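Local coordinates for GTPase activator-like protein (Chaetomium thermophilum, PDB 5HIU) that probably contributes, through this N-terminal helical region of TSC2, to assembly of the tuberous sclerosis complex, while the whole protein is likely a GTPase activator, at residues D156-A161 against P179-L184. Sequence-based numbering, arbitrary orientation.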
# COMPACT_ATOMS: atom_id res chain seq x y z
N ASP A 156 12.79 12.58 8.25
CA ASP A 156 13.65 13.59 8.81
C ASP A 156 14.72 13.96 7.79
O ASP A 156 14.84 15.14 7.42
CB ASP A 156 14.23 13.12 10.15
CG ASP A 156 13.15 12.94 11.24
OD1 ASP A 156 11.95 13.22 10.99
OD2 ASP A 156 13.50 12.50 12.35
N ALA A 157 15.46 12.98 7.29
CA ALA A 157 16.47 13.22 6.24
C ALA A 157 15.93 14.09 5.12
O ALA A 157 16.59 15.03 4.67
CB ALA A 157 16.97 11.91 5.66
N ARG A 158 14.72 13.76 4.68
CA ARG A 158 14.04 14.47 3.61
C ARG A 158 13.60 15.89 4.01
O ARG A 158 13.50 16.77 3.15
CB ARG A 158 12.80 13.68 3.18
CG ARG A 158 13.06 12.30 2.59
CD ARG A 158 11.85 11.38 2.79
NE ARG A 158 12.09 10.05 2.22
CZ ARG A 158 11.20 9.05 2.17
NH1 ARG A 158 9.97 9.19 2.65
NH2 ARG A 158 11.55 7.89 1.63
N LYS A 159 13.30 16.10 5.29
CA LYS A 159 12.97 17.44 5.81
C LYS A 159 14.20 18.31 5.77
O LYS A 159 14.17 19.45 5.29
CB LYS A 159 12.46 17.38 7.26
CG LYS A 159 10.99 16.99 7.37
CD LYS A 159 10.55 16.78 8.81
CE LYS A 159 9.10 16.30 8.86
NZ LYS A 159 8.59 16.09 10.24
N LEU A 160 15.29 17.76 6.28
CA LEU A 160 16.54 18.49 6.37
C LEU A 160 17.19 18.59 5.00
O LEU A 160 18.09 19.40 4.81
CB LEU A 160 17.49 17.80 7.35
CG LEU A 160 16.87 17.59 8.74
CD1 LEU A 160 17.73 16.67 9.61
CD2 LEU A 160 16.61 18.94 9.42
N ALA A 161 16.76 17.76 4.05
CA ALA A 161 17.16 17.95 2.67
C ALA A 161 16.45 19.17 2.08
O ALA A 161 17.09 20.06 1.54
CB ALA A 161 16.86 16.72 1.84
N PRO A 179 20.59 7.40 2.28
CA PRO A 179 20.74 6.10 2.91
C PRO A 179 19.47 5.68 3.65
O PRO A 179 19.13 4.50 3.68
CB PRO A 179 21.90 6.31 3.89
CG PRO A 179 22.71 7.42 3.29
CD PRO A 179 21.76 8.27 2.50
N GLU A 180 18.74 6.65 4.20
CA GLU A 180 17.50 6.37 4.92
C GLU A 180 16.40 5.94 3.97
O GLU A 180 15.67 5.00 4.25
CB GLU A 180 17.05 7.56 5.76
CG GLU A 180 18.05 7.94 6.83
CD GLU A 180 19.16 8.86 6.32
OE1 GLU A 180 19.10 9.30 5.14
OE2 GLU A 180 20.10 9.16 7.09
N ASP A 181 16.30 6.59 2.82
CA ASP A 181 15.42 6.14 1.75
C ASP A 181 15.75 4.70 1.36
O ASP A 181 14.85 3.88 1.18
CB ASP A 181 15.55 7.01 0.50
CG ASP A 181 15.08 8.44 0.71
OD1 ASP A 181 14.41 8.72 1.73
OD2 ASP A 181 15.39 9.30 -0.15
N LYS A 182 17.03 4.41 1.22
CA LYS A 182 17.45 3.11 0.76
C LYS A 182 17.14 2.06 1.79
O LYS A 182 16.68 0.98 1.44
CB LYS A 182 18.94 3.12 0.43
CG LYS A 182 19.25 3.98 -0.80
CD LYS A 182 20.62 4.61 -0.74
CE LYS A 182 21.01 5.16 -2.10
NZ LYS A 182 22.19 6.07 -2.05
N ASN A 183 17.36 2.41 3.06
CA ASN A 183 17.05 1.52 4.19
C ASN A 183 15.57 1.16 4.21
O ASN A 183 15.20 -0.00 4.37
CB ASN A 183 17.39 2.19 5.51
CG ASN A 183 18.86 2.13 5.84
OD1 ASN A 183 19.63 1.53 5.12
ND2 ASN A 183 19.25 2.75 6.95
N LEU A 184 14.75 2.19 4.06
CA LEU A 184 13.30 2.07 4.05
C LEU A 184 12.83 1.17 2.90
O LEU A 184 12.03 0.28 3.10
CB LEU A 184 12.69 3.47 3.98
CG LEU A 184 11.17 3.59 4.01
CD1 LEU A 184 10.59 3.05 5.30
CD2 LEU A 184 10.72 5.04 3.78
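Glu180 and Asp181 meet Ala157 and Arg158 where two consecutive, nearly antiparallel helices of an all-helical solenoid, 139-163 and 179-198, pack side by side. The axes of segments 156-161 and 179-184 run 151° apart and approach to 10.1 Å. The link between the helices is mostly unmodelled, and the contact lies at the surface, at the start of helix 179-198. Glu180 comes first. Its CB points toward the other helix, and the chain bends at chi2 (85°). This bend puts Glu180 OE1 3.4 Å from Ala157 CB, a plain van der Waals touch. The same oxygen makes a weak hydrogen bond to Ser178.

Asp181 follows and forms the salt bridge. Arg158 reaches it with a chain extended from CG to NE and grips it side-on with NE and NH2. Both nitrogens bond to one oxygen, OD1, from the same face of the carboxylate. Arg158 NE lies 2.7 Å from Asp181 OD1; both bonds are bent, the NH2 one more so. The guanidinium and carboxylate planes stand 50° apart. NH1 of Arg158 makes a second salt bridge, to Asp226, so the arginine links helix 139-163 to both helix 179-198 and helix 224-240.

Leu184 closes the contact one turn further on. It also packs on Ala150 and Ala154 of helix 139-163. The Leu184 side chain crosses the arginine at about a right angle, with CD2 3.7 Å from Arg158 NH2. That nitrogen is also 3.0 Å from Asp181 OD1.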